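Local coordinates for fiber protein 2 (Fowl adenovirus 1, PDB 2VTW) that probably forms, as a trimer, the vertex spikes of the viral capsid whose C-terminal head, the part described here, attaches the virion to a host-cell receptor, at residues Y124-G129 with R150-P155; Y71-V76 with L166-F171. All blocks are in the same frame, centred on the assembly; numbering follows the deposited sequence.

Contact 1: Y124-G129 with R150-P155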
loop_
_atom_site.group_PDB
_atom_site.type_symbol
_atom_site.label_atom_id
_atom_site.label_comp_id
_atom_site.label_asym_id
_atom_site.label_seq_id
_atom_site.Cartn_x
_atom_site.Cartn_y
_atom_site.Cartn_z
ATOM N N TYR A 124 -14.857 16.994 7.881
ATOM C CA TYR A 124 -13.506 17.341 7.473
ATOM C C TYR A 124 -13.112 16.504 6.231
ATOM O O TYR A 124 -13.225 15.278 6.255
ATOM C CB TYR A 124 -12.548 17.061 8.627
ATOM C CG TYR A 124 -11.109 17.419 8.313
ATOM C CD1 TYR A 124 -10.663 18.732 8.421
ATOM C CD2 TYR A 124 -10.196 16.449 7.913
ATOM C CE1 TYR A 124 -9.362 19.071 8.136
ATOM C CE2 TYR A 124 -8.878 16.792 7.625
ATOM C CZ TYR A 124 -8.481 18.100 7.736
ATOM O OH TYR A 124 -7.196 18.467 7.469
ATOM N N ALA A 125 -12.655 17.183 5.173
ATOM C CA ALA A 125 -12.145 16.546 3.938
ATOM C C ALA A 125 -10.662 16.199 4.076
ATOM O O ALA A 125 -9.813 17.089 4.040
ATOM C CB ALA A 125 -12.332 17.479 2.741
ATOM N N SER A 126 -10.374 14.912 4.260
ATOM C CA SER A 126 -9.013 14.362 4.129
ATOM C C SER A 126 -8.485 14.676 2.731
ATOM O O SER A 126 -9.108 14.306 1.740
ATOM C CB SER A 126 -9.065 12.868 4.373
ATOM O OG SER A 126 -7.787 12.293 4.490
ATOM N N ARG A 127 -7.354 15.374 2.638
ATOM C CA ARG A 127 -6.832 15.806 1.323
ATOM C C ARG A 127 -5.341 15.532 1.004
ATOM O O ARG A 127 -4.961 15.530 -0.170
ATOM C CB ARG A 127 -7.109 17.289 1.158
ATOM C CG ARG A 127 -8.581 17.581 0.865
ATOM C CD ARG A 127 -8.855 19.035 0.537
ATOM N NE ARG A 127 -7.933 19.520 -0.488
ATOM C CZ ARG A 127 -8.057 19.335 -1.799
ATOM N NH1 ARG A 127 -9.099 18.680 -2.326
ATOM N NH2 ARG A 127 -7.114 19.827 -2.595
ATOM N N PHE A 128 -4.501 15.325 2.023
ATOM C CA PHE A 128 -3.045 15.353 1.833
ATOM C C PHE A 128 -2.449 14.063 2.360
ATOM O O PHE A 128 -2.383 13.831 3.569
ATOM C CB PHE A 128 -2.414 16.589 2.515
ATOM C CG PHE A 128 -3.055 17.882 2.109
ATOM C CD1 PHE A 128 -2.794 18.438 0.870
ATOM C CD2 PHE A 128 -3.984 18.505 2.938
ATOM C CE1 PHE A 128 -3.427 19.637 0.474
ATOM C CE2 PHE A 128 -4.615 19.678 2.560
ATOM C CZ PHE A 128 -4.334 20.254 1.326
ATOM N N GLY A 129 -1.988 13.235 1.431
ATOM C CA GLY A 129 -1.567 11.893 1.727
ATOM C C GLY A 129 -1.908 11.003 0.536
ATOM O O GLY A 129 -2.208 11.494 -0.563
ATOM N N ARG A 150 -8.795 8.859 0.435
ATOM C CA ARG A 150 -7.674 9.698 0.881
ATOM C C ARG A 150 -7.407 9.482 2.369
ATOM O O ARG A 150 -8.322 9.510 3.175
ATOM C CB ARG A 150 -7.961 11.162 0.610
ATOM C CG ARG A 150 -6.774 12.109 0.903
ATOM C CD ARG A 150 -5.726 12.012 -0.144
ATOM N NE ARG A 150 -6.200 12.489 -1.435
ATOM C CZ ARG A 150 -5.467 12.548 -2.540
ATOM N NH1 ARG A 150 -4.218 12.130 -2.545
ATOM N NH2 ARG A 150 -5.998 13.038 -3.656
ATOM N N MET A 151 -6.144 9.256 2.735
ATOM C CA MET A 151 -5.791 8.975 4.118
ATOM C C MET A 151 -4.755 10.004 4.623
ATOM O O MET A 151 -3.693 10.194 4.008
ATOM C CB MET A 151 -5.297 7.552 4.247
ATOM C CG MET A 151 -6.270 6.502 3.670
ATOM S SD MET A 151 -5.426 4.962 3.317
ATOM C CE MET A 151 -6.497 4.272 2.076
ATOM N N GLN A 152 -5.098 10.681 5.731
ATOM C CA GLN A 152 -4.355 11.831 6.201
ATOM C C GLN A 152 -4.334 11.868 7.732
ATOM O O GLN A 152 -5.375 12.060 8.382
ATOM C CB GLN A 152 -4.963 13.113 5.650
ATOM C CG GLN A 152 -4.219 14.417 6.022
ATOM C CD GLN A 152 -5.110 15.623 5.819
ATOM O OE1 GLN A 152 -5.365 16.043 4.691
ATOM N NE2 GLN A 152 -5.623 16.170 6.917
ATOM N N VAL A 153 -3.153 11.662 8.310
ATOM C CA VAL A 153 -2.980 11.930 9.745
ATOM C C VAL A 153 -3.129 13.450 9.955
ATOM O O VAL A 153 -2.494 14.255 9.272
ATOM C CB VAL A 153 -1.645 11.442 10.246
ATOM C CG1 VAL A 153 -1.371 11.954 11.668
ATOM C CG2 VAL A 153 -1.608 9.930 10.195
ATOM N N THR A 154 -3.988 13.829 10.889
ATOM C CA THR A 154 -4.460 15.207 11.007
ATOM C C THR A 154 -4.520 15.619 12.480
ATOM O O THR A 154 -4.958 14.833 13.316
ATOM C CB THR A 154 -5.913 15.329 10.452
ATOM O OG1 THR A 154 -5.996 14.757 9.128
ATOM C CG2 THR A 154 -6.341 16.752 10.430
ATOM N N PRO A 155 -4.069 16.833 12.805
ATOM C CA PRO A 155 -4.275 17.358 14.179
ATOM C C PRO A 155 -5.720 17.810 14.404
ATOM O O PRO A 155 -6.216 18.610 13.639
ATOM C CB PRO A 155 -3.333 18.563 14.258
ATOM C CG PRO A 155 -2.975 18.899 12.876
ATOM C CD PRO A 155 -3.347 17.771 11.950
HETATM O O HOH W 1 -8.737 14.147 -1.375
#

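Contact 2: Y71-V76 with L166-F171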
loop_
_atom_site.group_PDB
_atom_site.type_symbol
_atom_site.label_atom_id
_atom_site.label_comp_id
_atom_site.label_asym_id
_atom_site.label_seq_id
_atom_site.Cartn_x
_atom_site.Cartn_y
_atom_site.Cartn_z
ATOM N N TYR A 71 -18.718 12.337 -1.061
ATOM C CA TYR A 71 -17.625 12.052 -0.103
ATOM C C TYR A 71 -18.150 11.844 1.295
ATOM O O TYR A 71 -19.167 12.398 1.665
ATOM C CB TYR A 71 -16.599 13.175 -0.053
ATOM C CG TYR A 71 -15.804 13.435 -1.306
ATOM C CD1 TYR A 71 -16.128 12.849 -2.544
ATOM C CD2 TYR A 71 -14.749 14.311 -1.273
ATOM C CE1 TYR A 71 -15.383 13.129 -3.678
ATOM C CE2 TYR A 71 -14.031 14.610 -2.400
ATOM C CZ TYR A 71 -14.334 14.007 -3.586
ATOM O OH TYR A 71 -13.579 14.322 -4.684
ATOM N N PHE A 72 -17.455 11.024 2.069
ATOM C CA PHE A 72 -17.701 10.948 3.499
ATOM C C PHE A 72 -16.447 10.562 4.266
ATOM O O PHE A 72 -15.566 9.862 3.730
ATOM C CB PHE A 72 -18.877 10.026 3.826
ATOM C CG PHE A 72 -18.618 8.560 3.632
ATOM C CD1 PHE A 72 -18.042 7.805 4.634
ATOM C CD2 PHE A 72 -19.027 7.919 2.463
ATOM C CE1 PHE A 72 -17.825 6.462 4.478
ATOM C CE2 PHE A 72 -18.822 6.563 2.292
ATOM C CZ PHE A 72 -18.231 5.828 3.300
ATOM N N THR A 73 -16.372 11.010 5.521
ATOM C CA THR A 73 -15.155 10.863 6.327
ATOM C C THR A 73 -15.405 9.986 7.532
ATOM O O THR A 73 -16.451 10.088 8.198
ATOM C CB THR A 73 -14.615 12.234 6.768
ATOM O OG1 THR A 73 -14.354 13.026 5.609
ATOM C CG2 THR A 73 -13.343 12.115 7.633
ATOM N N VAL A 74 -14.444 9.113 7.789
ATOM C CA VAL A 74 -14.362 8.323 8.997
ATOM C C VAL A 74 -13.033 8.694 9.712
ATOM O O VAL A 74 -11.965 8.756 9.087
ATOM C CB VAL A 74 -14.401 6.811 8.679
ATOM C CG1 VAL A 74 -14.158 5.954 9.954
ATOM C CG2 VAL A 74 -15.738 6.461 8.058
ATOM N N TRP A 75 -13.129 8.989 11.009
ATOM C CA TRP A 75 -11.976 9.279 11.862
ATOM C C TRP A 75 -11.564 8.054 12.641
ATOM O O TRP A 75 -12.374 7.492 13.364
ATOM C CB TRP A 75 -12.324 10.412 12.844
ATOM C CG TRP A 75 -12.322 11.729 12.190
ATOM C CD1 TRP A 75 -13.390 12.396 11.702
ATOM C CD2 TRP A 75 -11.172 12.547 11.921
ATOM N NE1 TRP A 75 -12.985 13.581 11.140
ATOM C CE2 TRP A 75 -11.623 13.691 11.257
ATOM C CE3 TRP A 75 -9.804 12.400 12.148
ATOM C CZ2 TRP A 75 -10.759 14.702 10.851
ATOM C CZ3 TRP A 75 -8.954 13.395 11.747
ATOM C CH2 TRP A 75 -9.425 14.534 11.115
ATOM N N VAL A 76 -10.322 7.602 12.485
ATOM C CA VAL A 76 -9.789 6.562 13.382
ATOM C C VAL A 76 -8.999 7.248 14.495
ATOM O O VAL A 76 -8.121 8.102 14.223
ATOM C CB VAL A 76 -8.921 5.517 12.666
ATOM C CG1 VAL A 76 -8.221 4.606 13.661
ATOM C CG2 VAL A 76 -9.789 4.702 11.724
ATOM N N LEU A 166 -5.102 12.240 14.879
ATOM C CA LEU A 166 -5.953 11.141 14.426
ATOM C C LEU A 166 -5.735 10.903 12.919
ATOM O O LEU A 166 -5.139 11.747 12.252
ATOM C CB LEU A 166 -7.429 11.482 14.663
ATOM C CG LEU A 166 -8.011 11.282 16.092
ATOM C CD1 LEU A 166 -7.347 12.217 17.116
ATOM C CD2 LEU A 166 -9.531 11.471 16.039
ATOM N N ILE A 167 -6.258 9.782 12.405
ATOM C CA ILE A 167 -6.274 9.500 10.960
ATOM C C ILE A 167 -7.662 9.759 10.341
ATOM O O ILE A 167 -8.618 9.114 10.710
ATOM C CB ILE A 167 -5.842 8.015 10.631
ATOM C CG1 ILE A 167 -4.645 7.579 11.481
ATOM C CG2 ILE A 167 -5.568 7.881 9.084
ATOM C CD1 ILE A 167 -4.396 6.086 11.555
ATOM N N ALA A 168 -7.748 10.693 9.400
ATOM C CA ALA A 168 -8.957 10.929 8.622
ATOM C C ALA A 168 -8.923 10.072 7.343
ATOM O O ALA A 168 -7.921 10.084 6.611
ATOM C CB ALA A 168 -9.098 12.400 8.264
ATOM N N PHE A 169 -9.996 9.312 7.123
ATOM C CA PHE A 169 -10.221 8.536 5.896
ATOM C C PHE A 169 -11.396 9.164 5.190
ATOM O O PHE A 169 -12.499 9.126 5.719
ATOM C CB PHE A 169 -10.601 7.098 6.207
ATOM C CG PHE A 169 -9.491 6.255 6.759
ATOM C CD1 PHE A 169 -8.901 5.278 5.991
ATOM C CD2 PHE A 169 -9.086 6.392 8.074
ATOM C CE1 PHE A 169 -7.904 4.478 6.496
ATOM C CE2 PHE A 169 -8.063 5.584 8.597
ATOM C CZ PHE A 169 -7.468 4.640 7.819
ATOM N N THR A 170 -11.185 9.766 4.024
ATOM C CA THR A 170 -12.305 10.305 3.251
ATOM C C THR A 170 -12.561 9.420 2.036
ATOM O O THR A 170 -11.686 9.250 1.168
ATOM C CB THR A 170 -12.155 11.786 2.884
ATOM O OG1 THR A 170 -12.022 12.587 4.075
ATOM C CG2 THR A 170 -13.375 12.280 2.111
ATOM N N PHE A 171 -13.764 8.853 2.012
ATOM C CA PHE A 171 -14.224 7.944 0.965
ATOM C C PHE A 171 -14.856 8.763 -0.128
ATOM O O PHE A 171 -15.819 9.475 0.116
ATOM C CB PHE A 171 -15.213 6.943 1.547
ATOM C CG PHE A 171 -14.597 6.034 2.575
ATOM C CD1 PHE A 171 -14.288 4.728 2.263
ATOM C CD2 PHE A 171 -14.317 6.488 3.861
ATOM C CE1 PHE A 171 -13.699 3.880 3.196
ATOM C CE2 PHE A 171 -13.725 5.647 4.813
ATOM C CZ PHE A 171 -13.425 4.350 4.493
#

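Contact 1: Y124-G129 with R150-P155
Gln152 reaches from strand 147-157 into the curve of 124-129, and its side chain makes three of the four hydrogen bonds across the contact. Its CB lies 3.2 Å from OG of Ser126, a serine small enough to fit against the strand, its hydroxyl hydrogen-bonded to Ala168 O. CG, anti to the backbone N (chi1 -177°), passes close to Phe128 O, and the extended chain carries the amide into the loop. There OE1 accepts two backbone bonds: Phe128 N arrives in the carbonyl plane, on a lone pair, at 2.9 Å, while Arg127 N, also at 2.9 Å, comes from above that plane. NE2 gives one proton to Tyr124 OH (2.8 Å), which lies in the amide plane, and another to Thr154 OG1 (2.7 Å), so four bonds fix the amide's rotation. Glutamine suits this place: one flat group both accepts from the loop and donates to two hydroxyls. The Tyr124 ring, nearly perpendicular to the amide, meets NE2 at its edge.

The loop crosses one face of the beta-sandwich of the fibre head, beside the trimer interface: Gly129 pairs antiparallel with a strand of the second subunit, whose Arg135 bonds to Arg127 O. At Gly129 (phi 146°, psi -167°) a side chain would run into Met151 O.

Arg150, long and flexible, bends at chi2 and chi3 to fold back along the loop; NH1 bonds Gly129 O at 2.9 Å, while Arg127 O sits over one guanidinium face. A water accepts from Arg150 NE and also lies 3.1 Å from Ser126 O.

Contact 2: Y71-V76 with L166-F171
Phe72 sets CG between its backbone N and carbonyl carbon (chi1 72°), which brings its ring over CB of Phe171, 3.8 Å from the ring centroid, a CH-pi contact. Phe171 sets its own CG anti to the carbonyl carbon (chi1 -64°), and its ring lies nearly parallel to that of Phe72 (planes at 8°) but well offset, with centroids 4.8 Å apart. Farther along this face, beta-branched Val76, a residue well suited to a strand, packs its CG2 on CE2 of Phe169 at 3.7 Å.

The strands run antiparallel in regular register. Phe72 with Phe171, Val74 with Phe169 and Val76 with Ile167 are hydrogen-bonded pairs, each joined by two backbone bonds, of which Phe171 N to Phe72 O is the shortest at 2.7 Å.

On the other face, the non-hydrogen-bonded pair Trp75 and Ala168 puts the alanine CB over the six-membered ring of the indole, 3.6 Å from its centroid; so small a side chain lets the broad ring lie across the neighbouring strand. In the next such pair, Thr170 OG1 donates to Thr73 OG1 (2.8 Å).

Ile167, Phe169 and Phe171 pack on strands 43-53 and 185-197 in the sandwich core, with Phe72 and the valines on the same face. The other face is mixed: beside indole on alanine, two threonine hydroxyls bond the loop at Tyr124 O and Ser126 N.

Overall arrangement
After strands 4-23, 28-40 and 43-53 and the short helix 64-67, the chain forms strand 71-76, then wanders through long loops and the short strands 92-94 and 115-116 to 124-129. It next enters strand 129-140 and returns through 147-157, where contact 1 closes a short loop. Strand 163-173 follows directly and pairs back with 71-76, so contact 2 closes a much longer loop with contact 1 nested inside it. The centres lie about 7 Å apart, for 147-157 and 163-173 are sheet neighbours, and the Tyr124 ring packs on that of Trp75. Contact 2 thereby joins strands distant in sequence, while contact 1 holds a crossing loop near the subunit interface.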